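Local coordinates for protein protease Do-like 2, chloroplastic (Arabidopsis thaliana, PDB 4FLN) that acts as a chloroplast serine protease of the Deg/HtrA type, making the primary cut in the photodamaged D1 protein of photosystem II, at residues B[238-242]-B[329-333]; B[251-255]-B[352-357]; B[437-443]-B[464-470]; B[460-465]-B[476-482]. One frame throughout, in Å; residues are numbered along the deposited sequence.

Interaction 1: B[238-242]-B[329-333]; sequences HFLTD and SQKFA
His238 lays the face of its imidazole over the ring of Phe332 in an offset stack, the two side chains arriving from opposite directions with centroids 3.9 Å apart and planes only 16° out of parallel. CE1 of Phe332 sits over the centre of the imidazole, while His238 NE2 lies over the phenyl ring, offset toward its rim. Helix 233-246 presents the histidine with CG anti to the backbone N (chi1 -174°), which carries the ring out to the loop that follows helix 325-329. There NE2 donates a nearly straight hydrogen bond, 2.6 Å long, to Lys331 O; the acceptor lies in the imidazole plane, so the bond helps to fix the ring's rotation, together with the stacks. One turn further along the helix Thr241 reaches the same phenylalanine at about a right angle, its OG1 3.4 Å from Phe332 CZ. Tyr252 also stacks with the histidine, and Arg245 makes a cation-pi contact with Phe332. The contact thus joins the helix closing the protease part of the chain to a loop of the first PDZ domain, away from the probable charge-relay residues. Histidine suits the place because one flat side chain can stack and donate at once. Because NE2 donates to a carbonyl, that nitrogen must carry a proton; a positive charge on the ring would probably strengthen the bond, with Arg245 nearby opposing it.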
loop_
_atom_site.group_PDB
_atom_site.type_symbol
_atom_site.label_atom_id
_atom_site.label_comp_id
_atom_site.label_asym_id
_atom_site.label_seq_id
_atom_site.Cartn_x
_atom_site.Cartn_y
_atom_site.Cartn_z
ATOM N N HIS B 238 -35.878 -28.321 5.148
ATOM C CA HIS B 238 -36.692 -27.262 5.715
ATOM C C HIS B 238 -37.202 -26.346 4.623
ATOM O O HIS B 238 -38.360 -25.950 4.620
ATOM C CB HIS B 238 -35.884 -26.455 6.722
ATOM C CG HIS B 238 -36.690 -25.428 7.449
ATOM N ND1 HIS B 238 -37.210 -24.313 6.824
ATOM C CD2 HIS B 238 -37.077 -25.350 8.743
ATOM C CE1 HIS B 238 -37.875 -23.589 7.705
ATOM N NE2 HIS B 238 -37.815 -24.200 8.875
ATOM N N PHE B 239 -36.330 -26.022 3.686
ATOM C CA PHE B 239 -36.711 -25.163 2.586
ATOM C C PHE B 239 -37.748 -25.832 1.686
ATOM O O PHE B 239 -38.752 -25.231 1.310
ATOM C CB PHE B 239 -35.479 -24.763 1.775
ATOM C CG PHE B 239 -35.781 -23.800 0.677
ATOM C CD1 PHE B 239 -36.164 -22.503 0.971
ATOM C CD2 PHE B 239 -35.706 -24.195 -0.644
ATOM C CE1 PHE B 239 -36.457 -21.620 -0.033
ATOM C CE2 PHE B 239 -35.998 -23.317 -1.654
ATOM C CZ PHE B 239 -36.376 -22.025 -1.355
ATOM N N LEU B 240 -37.508 -27.084 1.340
ATOM C CA LEU B 240 -38.422 -27.773 0.444
ATOM C C LEU B 240 -39.806 -27.964 1.061
ATOM O O LEU B 240 -40.807 -27.704 0.401
ATOM C CB LEU B 240 -37.835 -29.103 -0.028
ATOM C CG LEU B 240 -36.576 -28.978 -0.887
ATOM C CD1 LEU B 240 -36.033 -30.359 -1.252
ATOM C CD2 LEU B 240 -36.846 -28.139 -2.134
ATOM N N THR B 241 -39.875 -28.414 2.312
ATOM C CA THR B 241 -41.185 -28.625 2.924
ATOM C C THR B 241 -41.870 -27.283 3.170
ATOM O O THR B 241 -43.091 -27.169 3.057
ATOM C CB THR B 241 -41.162 -29.518 4.214
ATOM O OG1 THR B 241 -41.653 -28.778 5.338
ATOM C CG2 THR B 241 -39.781 -30.038 4.514
ATOM N N ASP B 242 -41.077 -26.261 3.478
ATOM C CA ASP B 242 -41.622 -24.920 3.591
ATOM C C ASP B 242 -42.397 -24.645 2.306
ATOM O O ASP B 242 -43.553 -24.229 2.336
ATOM C CB ASP B 242 -40.502 -23.896 3.791
ATOM C CG ASP B 242 -41.022 -22.483 4.023
ATOM O OD1 ASP B 242 -40.196 -21.559 4.188
ATOM O OD2 ASP B 242 -42.253 -22.284 4.035
ATOM N N SER B 329 -34.133 -22.757 14.820
ATOM C CA SER B 329 -34.120 -22.674 13.366
ATOM C C SER B 329 -34.845 -23.846 12.687
ATOM O O SER B 329 -35.247 -23.752 11.529
ATOM C CB SER B 329 -32.681 -22.587 12.861
ATOM O OG SER B 329 -31.974 -23.784 13.143
ATOM N N GLN B 330 -35.016 -24.951 13.399
ATOM C CA GLN B 330 -35.632 -26.127 12.792
ATOM C C GLN B 330 -37.154 -26.042 12.790
ATOM O O GLN B 330 -37.839 -26.939 12.292
ATOM C CB GLN B 330 -35.144 -27.421 13.453
ATOM C CG GLN B 330 -33.941 -28.041 12.748
ATOM C CD GLN B 330 -34.099 -28.045 11.234
ATOM O OE1 GLN B 330 -33.711 -27.091 10.550
ATOM N NE2 GLN B 330 -34.680 -29.111 10.705
ATOM N N LYS B 331 -37.676 -24.954 13.340
ATOM C CA LYS B 331 -39.112 -24.729 13.375
ATOM C C LYS B 331 -39.548 -24.042 12.090
ATOM O O LYS B 331 -38.722 -23.702 11.250
ATOM C CB LYS B 331 -39.482 -23.857 14.583
ATOM C CG LYS B 331 -39.221 -24.486 15.958
ATOM C CD LYS B 331 -40.191 -25.631 16.254
ATOM C CE LYS B 331 -40.101 -26.072 17.704
ATOM N NZ LYS B 331 -40.932 -27.271 17.987
ATOM N N PHE B 332 -40.847 -23.818 11.946
ATOM C CA PHE B 332 -41.359 -23.035 10.823
ATOM C C PHE B 332 -42.040 -21.758 11.293
ATOM O O PHE B 332 -42.452 -21.647 12.446
ATOM C CB PHE B 332 -42.290 -23.878 9.957
ATOM C CG PHE B 332 -41.582 -24.981 9.233
ATOM C CD1 PHE B 332 -41.047 -24.765 7.969
ATOM C CD2 PHE B 332 -41.411 -26.219 9.826
ATOM C CE1 PHE B 332 -40.371 -25.774 7.313
ATOM C CE2 PHE B 332 -40.738 -27.227 9.174
ATOM C CZ PHE B 332 -40.217 -27.008 7.919
ATOM N N ALA B 333 -42.130 -20.774 10.414
ATOM C CA ALA B 333 -42.788 -19.536 10.792
ATOM C C ALA B 333 -44.175 -19.870 11.322
ATOM O O ALA B 333 -44.933 -20.602 10.690
ATOM C CB ALA B 333 -42.871 -18.588 9.612
#

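Interaction 2: B[251-255]-B[352-357]; sequences GYPCL and VVLRPR
Pro253 and Leu354 meet at an oblique angle, CB against CB at 3.5 Å, the rigid proline ring offering an apolar flank to the leucine. Next along, the branched end of Leu255 turns back to the other segment: its CD1 meets Leu354 CD2 at 3.9 Å and, with the side chains at about a right angle, Val352 CG1 at 4.0 Å. Leucine and valine suit this buried place, which Ile339 of the neighbouring strand also lines. Both segments belong to the first PDZ domain: 251-255 is the loop that leads into strand 257-261, and segment 352-357 carries the end of strand 346-353 and the loop after it. The backbones of Pro253 and Leu255 hydrogen-bond to a bound peptide, consistent with the ligand-binding side of a PDZ domain. Between the two segments, Cys254 N donates a 2.9 Å bond to Arg355 O. The thiol of Cys254, with chi1 at 73°, lies between its own backbone N and carbonyl carbon and packs 3.8 Å from Arg357 CA. One water joins Tyr252 O to Arg357 N. Beyond this, the guanidinium of Arg357 forms a salt bridge with Glu285 and a cation-pi contact with an aromatic side chain of the peptide.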
loop_
_atom_site.group_PDB
_atom_site.type_symbol
_atom_site.label_atom_id
_atom_site.label_comp_id
_atom_site.label_asym_id
_atom_site.label_seq_id
_atom_site.Cartn_x
_atom_site.Cartn_y
_atom_site.Cartn_z
ATOM N N GLY B 251 -39.356 -18.710 5.434
ATOM C CA GLY B 251 -38.144 -18.480 6.198
ATOM C C GLY B 251 -37.944 -19.303 7.457
ATOM O O GLY B 251 -38.676 -20.250 7.732
ATOM N N TYR B 252 -36.915 -18.929 8.208
ATOM C CA TYR B 252 -36.520 -19.603 9.435
ATOM C C TYR B 252 -36.751 -18.693 10.648
ATOM O O TYR B 252 -36.249 -17.565 10.697
ATOM C CB TYR B 252 -35.057 -20.052 9.338
ATOM C CG TYR B 252 -34.779 -20.932 8.150
ATOM C CD1 TYR B 252 -34.562 -22.290 8.308
ATOM C CD2 TYR B 252 -34.745 -20.407 6.859
ATOM C CE1 TYR B 252 -34.308 -23.111 7.215
ATOM C CE2 TYR B 252 -34.503 -21.220 5.757
ATOM C CZ TYR B 252 -34.283 -22.572 5.949
ATOM O OH TYR B 252 -34.039 -23.396 4.881
ATOM N N PRO B 253 -37.531 -19.171 11.626
ATOM C CA PRO B 253 -37.925 -18.287 12.727
ATOM C C PRO B 253 -36.794 -17.995 13.714
ATOM O O PRO B 253 -35.800 -18.711 13.761
ATOM C CB PRO B 253 -39.058 -19.064 13.405
ATOM C CG PRO B 253 -38.753 -20.479 13.114
ATOM C CD PRO B 253 -38.077 -20.531 11.780
ATOM N N CYS B 254 -36.953 -16.925 14.482
ATOM C CA CYS B 254 -36.058 -16.637 15.595
ATOM C C CYS B 254 -36.879 -16.492 16.876
ATOM O O CYS B 254 -38.089 -16.252 16.836
ATOM C CB CYS B 254 -35.248 -15.365 15.342
ATOM S SG CYS B 254 -36.212 -13.841 15.472
ATOM N N LEU B 255 -36.212 -16.644 18.009
ATOM C CA LEU B 255 -36.873 -16.569 19.297
ATOM C C LEU B 255 -37.115 -15.127 19.703
ATOM O O LEU B 255 -37.876 -14.871 20.635
ATOM C CB LEU B 255 -36.020 -17.260 20.354
ATOM C CG LEU B 255 -36.551 -17.231 21.789
ATOM C CD1 LEU B 255 -38.016 -17.705 21.874
ATOM C CD2 LEU B 255 -35.640 -18.061 22.688
ATOM N N VAL B 352 -44.132 -19.806 23.226
ATOM C CA VAL B 352 -43.758 -18.659 22.413
ATOM C C VAL B 352 -43.945 -18.933 20.935
ATOM O O VAL B 352 -43.532 -19.973 20.435
ATOM C CB VAL B 352 -42.300 -18.261 22.628
ATOM C CG1 VAL B 352 -42.002 -16.989 21.857
ATOM C CG2 VAL B 352 -42.015 -18.065 24.106
ATOM N N VAL B 353 -44.578 -18.003 20.234
ATOM C CA VAL B 353 -44.657 -18.099 18.787
ATOM C C VAL B 353 -43.323 -17.650 18.214
ATOM O O VAL B 353 -42.760 -16.647 18.660
ATOM C CB VAL B 353 -45.775 -17.211 18.198
ATOM C CG1 VAL B 353 -45.814 -17.349 16.673
ATOM C CG2 VAL B 353 -47.124 -17.552 18.814
ATOM N N LEU B 354 -42.815 -18.397 17.237
ATOM C CA LEU B 354 -41.556 -18.056 16.594
ATOM C C LEU B 354 -41.772 -17.527 15.182
ATOM O O LEU B 354 -42.306 -18.219 14.325
ATOM C CB LEU B 354 -40.650 -19.279 16.531
ATOM C CG LEU B 354 -40.621 -20.126 17.793
ATOM C CD1 LEU B 354 -39.800 -21.390 17.569
ATOM C CD2 LEU B 354 -40.081 -19.305 18.936
ATOM N N ARG B 355 -41.349 -16.298 14.930
ATOM C CA ARG B 355 -41.405 -15.778 13.573
ATOM C C ARG B 355 -40.019 -15.351 13.114
ATOM O O ARG B 355 -39.132 -15.129 13.939
ATOM C CB ARG B 355 -42.419 -14.635 13.460
ATOM C CG ARG B 355 -43.852 -15.081 13.711
ATOM C CD ARG B 355 -44.794 -14.624 12.605
ATOM N NE ARG B 355 -45.177 -15.718 11.714
ATOM C CZ ARG B 355 -46.390 -16.262 11.666
ATOM N NH1 ARG B 355 -47.349 -15.812 12.453
ATOM N NH2 ARG B 355 -46.643 -17.255 10.825
ATOM N N PRO B 356 -39.821 -15.274 11.791
ATOM C CA PRO B 356 -38.559 -14.811 11.215
ATOM C C PRO B 356 -38.232 -13.411 11.703
ATOM O O PRO B 356 -39.140 -12.643 11.990
ATOM C CB PRO B 356 -38.837 -14.804 9.707
ATOM C CG PRO B 356 -40.297 -14.990 9.556
ATOM C CD PRO B 356 -40.763 -15.719 10.754
ATOM N N ARG B 357 -36.948 -13.099 11.816
ATOM C CA ARG B 357 -36.528 -11.800 12.320
ATOM C C ARG B 357 -37.123 -10.665 11.495
ATOM O O ARG B 357 -37.206 -10.758 10.270
ATOM C CB ARG B 357 -35.008 -11.702 12.309
ATOM C CG ARG B 357 -34.458 -10.744 13.336
ATOM C CD ARG B 357 -33.177 -11.284 13.950
ATOM N NE ARG B 357 -32.804 -10.523 15.136
ATOM C CZ ARG B 357 -32.092 -9.402 15.102
ATOM N NH1 ARG B 357 -31.676 -8.922 13.940
ATOM N NH2 ARG B 357 -31.792 -8.763 16.226
HETATM O O HOH W 1 -34.757 -15.257 11.473
HETATM O O HOH W 2 -39.780 -14.109 16.785
#

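Interaction 3: B[437-443]-B[464-470]; sequences QQVLKFN and YLVFEFE
Strands 437-442 and 464-469 run antiparallel with a marked twist, their directions 129° apart, and a classic beta bulge sets Leu440 and Lys441 together opposite Glu468. The carbonyl of Glu468 takes a good bond from Leu440 N at 2.9 Å and a weak one from Lys441 N. On the buried side Phe442 turns an edge toward the face of Phe467, with planes 65° apart and Phe442 CD1 3.6 Å from Phe467 CE2. The tip of Phe442 meets Leu465 as well, CZ to CD2 at 3.6 Å, while helix 450-459 packs on it through Leu453, Leu456 and Ile457. Val439 and Phe469 point the same way, and the methyl CG1 of the valine rests over the phenyl face in a CH-pi contact, 3.8 Å from the centroid. Apolar residues suit this side of the second PDZ domain's sheet, Phe442 meeting the helix and Val439 and Phe469 packing toward strand 417-422. Across the other side of the sheet Lys441 runs its extended chain past Glu468, CD 3.6 Å from OE2. Asn443 ends the ladder by imitating a peptide unit: its OD1 accepts from Val466 N at 2.6 Å, almost on the line of the C=O bond. Asn443 thus gives Val466 both its backbone N, bonded to Val466 O, and its OD1, and Tyr464 O a weak bond from ND2, so pairing continues past the end of the strand.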
loop_
_atom_site.group_PDB
_atom_site.type_symbol
_atom_site.label_atom_id
_atom_site.label_comp_id
_atom_site.label_asym_id
_atom_site.label_seq_id
_atom_site.Cartn_x
_atom_site.Cartn_y
_atom_site.Cartn_z
ATOM N N GLN B 437 -29.944 11.969 5.737
ATOM C CA GLN B 437 -30.530 12.424 6.985
ATOM C C GLN B 437 -31.832 11.676 7.223
ATOM O O GLN B 437 -32.621 11.496 6.304
ATOM C CB GLN B 437 -30.801 13.929 6.933
ATOM C CG GLN B 437 -29.551 14.779 6.931
ATOM C CD GLN B 437 -28.848 14.746 8.269
ATOM O OE1 GLN B 437 -29.478 14.949 9.312
ATOM N NE2 GLN B 437 -27.541 14.477 8.254
ATOM N N GLN B 438 -32.048 11.225 8.451
ATOM C CA GLN B 438 -33.297 10.571 8.786
ATOM C C GLN B 438 -34.383 11.618 9.013
ATOM O O GLN B 438 -34.175 12.562 9.768
ATOM C CB GLN B 438 -33.138 9.707 10.039
ATOM C CG GLN B 438 -34.369 8.887 10.346
ATOM C CD GLN B 438 -34.315 8.215 11.705
ATOM O OE1 GLN B 438 -33.284 8.218 12.370
ATOM N NE2 GLN B 438 -35.436 7.635 12.125
ATOM N N VAL B 439 -35.527 11.459 8.349
ATOM C CA VAL B 439 -36.703 12.276 8.647
ATOM C C VAL B 439 -37.531 11.659 9.757
ATOM O O VAL B 439 -37.864 10.480 9.705
ATOM C CB VAL B 439 -37.639 12.455 7.441
ATOM C CG1 VAL B 439 -37.431 13.812 6.807
ATOM C CG2 VAL B 439 -37.460 11.328 6.441
ATOM N N LEU B 440 -37.877 12.480 10.743
ATOM C CA LEU B 440 -38.672 12.049 11.889
ATOM C C LEU B 440 -40.132 12.455 11.749
ATOM O O LEU B 440 -41.019 11.615 11.740
ATOM C CB LEU B 440 -38.081 12.602 13.182
ATOM C CG LEU B 440 -36.614 12.200 13.347
ATOM C CD1 LEU B 440 -36.039 12.736 14.644
ATOM C CD2 LEU B 440 -36.456 10.677 13.258
ATOM N N LYS B 441 -40.379 13.752 11.668
ATOM C CA LYS B 441 -41.740 14.248 11.557
ATOM C C LYS B 441 -42.001 14.953 10.236
ATOM O O LYS B 441 -41.091 15.480 9.594
ATOM C CB LYS B 441 -42.069 15.190 12.720
ATOM C CG LYS B 441 -41.724 14.614 14.078
ATOM C CD LYS B 441 -42.326 15.421 15.214
ATOM C CE LYS B 441 -41.719 14.997 16.546
ATOM N NZ LYS B 441 -42.580 15.339 17.713
ATOM N N PHE B 442 -43.265 14.930 9.839
ATOM C CA PHE B 442 -43.767 15.750 8.752
ATOM C C PHE B 442 -44.979 16.508 9.270
ATOM O O PHE B 442 -45.954 15.899 9.722
ATOM C CB PHE B 442 -44.160 14.892 7.550
ATOM C CG PHE B 442 -44.941 15.640 6.510
ATOM C CD1 PHE B 442 -44.301 16.230 5.433
ATOM C CD2 PHE B 442 -46.320 15.764 6.613
ATOM C CE1 PHE B 442 -45.020 16.922 4.476
ATOM C CE2 PHE B 442 -47.045 16.458 5.657
ATOM C CZ PHE B 442 -46.395 17.035 4.587
ATOM N N ASN B 443 -44.906 17.833 9.214
ATOM C CA ASN B 443 -45.983 18.685 9.710
ATOM C C ASN B 443 -46.476 18.246 11.088
ATOM O O ASN B 443 -47.678 18.230 11.356
ATOM C CB ASN B 443 -47.131 18.750 8.702
ATOM C CG ASN B 443 -46.755 19.515 7.444
ATOM O OD1 ASN B 443 -45.587 19.858 7.235
ATOM N ND2 ASN B 443 -47.742 19.789 6.601
ATOM N N TYR B 464 -47.225 25.077 4.274
ATOM C CA TYR B 464 -45.854 24.614 4.167
ATOM C C TYR B 464 -45.713 23.098 4.301
ATOM O O TYR B 464 -46.534 22.421 4.927
ATOM C CB TYR B 464 -44.988 25.300 5.221
ATOM C CG TYR B 464 -45.006 26.812 5.156
ATOM C CD1 TYR B 464 -45.661 27.561 6.126
ATOM C CD2 TYR B 464 -44.359 27.485 4.130
ATOM C CE1 TYR B 464 -45.676 28.936 6.074
ATOM C CE2 TYR B 464 -44.368 28.861 4.067
ATOM C CZ TYR B 464 -45.029 29.585 5.040
ATOM O OH TYR B 464 -45.037 30.962 4.974
ATOM N N LEU B 465 -44.660 22.572 3.694
ATOM C CA LEU B 465 -44.231 21.215 3.961
ATOM C C LEU B 465 -43.111 21.298 4.990
ATOM O O LEU B 465 -42.018 21.784 4.690
ATOM C CB LEU B 465 -43.727 20.563 2.670
ATOM C CG LEU B 465 -44.761 20.394 1.545
ATOM C CD1 LEU B 465 -44.114 19.845 0.284
ATOM C CD2 LEU B 465 -45.907 19.494 1.981
ATOM N N VAL B 466 -43.378 20.840 6.209
ATOM C CA VAL B 466 -42.376 20.921 7.271
ATOM C C VAL B 466 -41.734 19.565 7.591
ATOM O O VAL B 466 -42.399 18.650 8.061
ATOM C CB VAL B 466 -42.961 21.537 8.567
ATOM C CG1 VAL B 466 -41.885 21.671 9.615
ATOM C CG2 VAL B 466 -43.578 22.887 8.283
ATOM N N PHE B 467 -40.436 19.452 7.335
ATOM C CA PHE B 467 -39.701 18.224 7.600
ATOM C C PHE B 467 -38.757 18.411 8.774
ATOM O O PHE B 467 -37.820 19.196 8.685
ATOM C CB PHE B 467 -38.883 17.833 6.373
ATOM C CG PHE B 467 -39.716 17.503 5.160
ATOM C CD1 PHE B 467 -39.926 18.451 4.166
ATOM C CD2 PHE B 467 -40.277 16.238 5.007
ATOM C CE1 PHE B 467 -40.682 18.151 3.048
ATOM C CE2 PHE B 467 -41.035 15.938 3.895
ATOM C CZ PHE B 467 -41.241 16.900 2.912
ATOM N N GLU B 468 -38.994 17.700 9.871
ATOM C CA GLU B 468 -38.044 17.698 10.979
ATOM C C GLU B 468 -37.113 16.498 10.896
ATOM O O GLU B 468 -37.564 15.360 10.874
ATOM C CB GLU B 468 -38.763 17.703 12.326
ATOM C CG GLU B 468 -39.448 19.017 12.647
ATOM C CD GLU B 468 -40.386 18.910 13.840
ATOM O OE1 GLU B 468 -41.465 19.555 13.810
ATOM O OE2 GLU B 468 -40.043 18.177 14.799
ATOM N N PHE B 469 -35.812 16.749 10.861
ATOM C CA PHE B 469 -34.851 15.659 10.744
ATOM C C PHE B 469 -34.222 15.311 12.080
ATOM O O PHE B 469 -34.563 15.899 13.109
ATOM C CB PHE B 469 -33.764 15.998 9.729
ATOM C CG PHE B 469 -34.288 16.237 8.355
ATOM C CD1 PHE B 469 -34.170 15.275 7.382
ATOM C CD2 PHE B 469 -34.921 17.424 8.040
ATOM C CE1 PHE B 469 -34.658 15.494 6.116
ATOM C CE2 PHE B 469 -35.415 17.648 6.775
ATOM C CZ PHE B 469 -35.286 16.680 5.812
ATOM N N GLU B 470 -33.289 14.363 12.041
ATOM C CA GLU B 470 -32.690 13.783 13.236
ATOM C C GLU B 470 -31.925 14.788 14.084
ATOM O O GLU B 470 -32.045 14.788 15.306
ATOM C CB GLU B 470 -31.784 12.604 12.856
ATOM C CG GLU B 470 -30.963 12.015 14.014
ATOM C CD GLU B 470 -31.804 11.316 15.084
ATOM O OE1 GLU B 470 -33.044 11.468 15.088
ATOM O OE2 GLU B 470 -31.214 10.607 15.930
#

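Interaction 4: B[460-465]-B[476-482]; sequences CKDKYL and VLEREAS
With CG opposite the backbone N (chi1 173°) and a bend at chi2, Lys463 brings NZ to Glu478 OE1 in a 3.0 Å salt bridge, reached from above the carboxylate plane. Arg479 bends at chi3, 54°, and lays its guanidinium against the loop 460-462, Lys461 CA over one face. NH1 points at Asp462 O, although that carbonyl is crowded in the model and the bond is less certain. Arginine suits the place because its aliphatic part packs too, CG at 3.5 Å on Leu465 CD2, the two side chains at about a right angle. Strands 464-469 and 474-478 form a beta hairpin of the second PDZ domain, here locked by reciprocal bonds between Leu465 and Leu477. Val476 CG1 lies 3.7 Å from Tyr464 CD2, beside a ring whose hydroxyl bonds to Glu269 of a second subunit. Glu478 is the N-cap residue of helix 479-493, and its O accepts from both N and OG of Ser482. Arg479 N, in the helix's first turn, finds an acceptor outside the helix, Lys463 O, at 3.1 Å. Glu478 O and Arg479 N thus both have partners, and the glutamate's carboxylate, balanced by Lys463, may also interact favourably with the helix's N-terminal end.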
loop_
_atom_site.group_PDB
_atom_site.type_symbol
_atom_site.label_atom_id
_atom_site.label_comp_id
_atom_site.label_asym_id
_atom_site.label_seq_id
_atom_site.Cartn_x
_atom_site.Cartn_y
_atom_site.Cartn_z
ATOM N N CYS B 460 -51.740 16.405 2.169
ATOM C CA CYS B 460 -51.386 17.718 2.700
ATOM C C CYS B 460 -51.985 18.851 1.876
ATOM O O CYS B 460 -51.689 19.003 0.690
ATOM C CB CYS B 460 -49.864 17.886 2.778
ATOM S SG CYS B 460 -49.315 19.434 3.574
ATOM N N LYS B 461 -52.856 19.622 2.514
ATOM C CA LYS B 461 -53.384 20.844 1.924
ATOM C C LYS B 461 -52.722 22.103 2.491
ATOM O O LYS B 461 -53.086 23.219 2.116
ATOM C CB LYS B 461 -54.914 20.897 2.057
ATOM C CG LYS B 461 -55.550 19.537 2.370
ATOM C CD LYS B 461 -57.014 19.436 1.950
ATOM C CE LYS B 461 -57.140 19.315 0.439
ATOM N NZ LYS B 461 -56.140 18.356 -0.115
ATOM N N ASP B 462 -51.758 21.923 3.397
ATOM C CA ASP B 462 -51.251 23.040 4.202
ATOM C C ASP B 462 -50.348 23.995 3.460
ATOM O O ASP B 462 -49.913 23.728 2.343
ATOM C CB ASP B 462 -50.470 22.520 5.402
ATOM C CG ASP B 462 -51.364 22.108 6.536
ATOM O OD1 ASP B 462 -52.402 22.785 6.732
ATOM O OD2 ASP B 462 -51.027 21.110 7.222
ATOM N N LYS B 463 -50.009 25.084 4.138
ATOM C CA LYS B 463 -49.243 26.157 3.529
ATOM C C LYS B 463 -47.838 25.658 3.250
ATOM O O LYS B 463 -47.334 25.769 2.134
ATOM C CB LYS B 463 -49.212 27.370 4.463
ATOM C CG LYS B 463 -48.298 28.508 4.019
ATOM C CD LYS B 463 -48.637 29.016 2.629
ATOM C CE LYS B 463 -47.862 30.287 2.308
ATOM N NZ LYS B 463 -48.094 30.750 0.912
ATOM N N TYR B 464 -47.225 25.077 4.274
ATOM C CA TYR B 464 -45.854 24.614 4.167
ATOM C C TYR B 464 -45.713 23.098 4.301
ATOM O O TYR B 464 -46.534 22.421 4.927
ATOM C CB TYR B 464 -44.988 25.300 5.221
ATOM C CG TYR B 464 -45.006 26.812 5.156
ATOM C CD1 TYR B 464 -45.661 27.561 6.126
ATOM C CD2 TYR B 464 -44.359 27.485 4.130
ATOM C CE1 TYR B 464 -45.676 28.936 6.074
ATOM C CE2 TYR B 464 -44.368 28.861 4.067
ATOM C CZ TYR B 464 -45.029 29.585 5.040
ATOM O OH TYR B 464 -45.037 30.962 4.974
ATOM N N LEU B 465 -44.660 22.572 3.694
ATOM C CA LEU B 465 -44.231 21.215 3.961
ATOM C C LEU B 465 -43.111 21.298 4.990
ATOM O O LEU B 465 -42.018 21.784 4.690
ATOM C CB LEU B 465 -43.727 20.563 2.670
ATOM C CG LEU B 465 -44.761 20.394 1.545
ATOM C CD1 LEU B 465 -44.114 19.845 0.284
ATOM C CD2 LEU B 465 -45.907 19.494 1.981
ATOM N N VAL B 476 -38.266 23.716 5.727
ATOM C CA VAL B 476 -39.605 24.158 5.402
ATOM C C VAL B 476 -39.675 24.475 3.928
ATOM O O VAL B 476 -38.767 25.096 3.377
ATOM C CB VAL B 476 -40.038 25.388 6.227
ATOM C CG1 VAL B 476 -41.181 26.106 5.538
ATOM C CG2 VAL B 476 -40.447 24.966 7.629
ATOM N N LEU B 477 -40.755 24.029 3.294
ATOM C CA LEU B 477 -40.977 24.295 1.883
ATOM C C LEU B 477 -42.409 24.719 1.655
ATOM O O LEU B 477 -43.297 24.337 2.415
ATOM C CB LEU B 477 -40.666 23.059 1.053
ATOM C CG LEU B 477 -39.179 22.725 1.082
ATOM C CD1 LEU B 477 -38.954 21.372 1.725
ATOM C CD2 LEU B 477 -38.622 22.770 -0.320
ATOM N N GLU B 478 -42.627 25.513 0.611
ATOM C CA GLU B 478 -43.972 25.966 0.268
ATOM C C GLU B 478 -44.676 24.995 -0.692
ATOM O O GLU B 478 -44.168 24.705 -1.780
ATOM C CB GLU B 478 -43.917 27.367 -0.335
ATOM C CG GLU B 478 -45.113 28.216 0.014
ATOM C CD GLU B 478 -45.314 29.368 -0.948
ATOM O OE1 GLU B 478 -46.478 29.604 -1.345
ATOM O OE2 GLU B 478 -44.314 30.032 -1.304
ATOM N N ARG B 479 -45.849 24.504 -0.292
ATOM C CA ARG B 479 -46.560 23.483 -1.069
ATOM C C ARG B 479 -46.740 23.823 -2.546
ATOM O O ARG B 479 -46.340 23.048 -3.416
ATOM C CB ARG B 479 -47.926 23.165 -0.454
ATOM C CG ARG B 479 -47.922 21.944 0.447
ATOM C CD ARG B 479 -49.323 21.448 0.760
ATOM N NE ARG B 479 -50.084 21.203 -0.455
ATOM C CZ ARG B 479 -51.102 21.952 -0.854
ATOM N NH1 ARG B 479 -51.492 22.987 -0.127
ATOM N NH2 ARG B 479 -51.741 21.659 -1.974
ATOM N N GLU B 480 -47.341 24.976 -2.827
ATOM C CA GLU B 480 -47.742 25.295 -4.194
ATOM C C GLU B 480 -46.540 25.426 -5.126
ATOM O O GLU B 480 -46.571 24.948 -6.263
ATOM C CB GLU B 480 -48.618 26.555 -4.229
ATOM N N ALA B 481 -45.482 26.062 -4.638
ATOM C CA ALA B 481 -44.265 26.228 -5.426
ATOM C C ALA B 481 -43.564 24.892 -5.666
ATOM O O ALA B 481 -42.968 24.680 -6.722
ATOM C CB ALA B 481 -43.318 27.216 -4.748
ATOM N N SER B 482 -43.626 23.997 -4.683
ATOM C CA SER B 482 -43.034 22.671 -4.824
ATOM C C SER B 482 -43.659 21.922 -5.986
ATOM O O SER B 482 -42.971 21.254 -6.755
ATOM C CB SER B 482 -43.204 21.856 -3.541
ATOM O OG SER B 482 -42.303 22.289 -2.541
HETATM O O HOH W 3 -48.278 26.365 -1.046
#

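From the N terminus, helix 233-246 leaves the protease part, and interaction 1 closes a loop of 86 residues from it to segment 329-333 of the first PDZ domain. Interaction 2 opens inside that loop and closes beyond it, at 352-357, so the two cross and touch, His238 meeting Tyr252. Interaction 1 joins the two parts, while interaction 2 ties the entry and exit of the PDZ domain together beside it. Interactions 3 and 4 follow in series in the second PDZ domain, the centres of 1 and 3 lying about 41 Å apart. They cross, share Tyr464 and Leu465 on strand 464-469, and tie its two neighbouring strands and helix 479-493 into one sheet-and-helix unit.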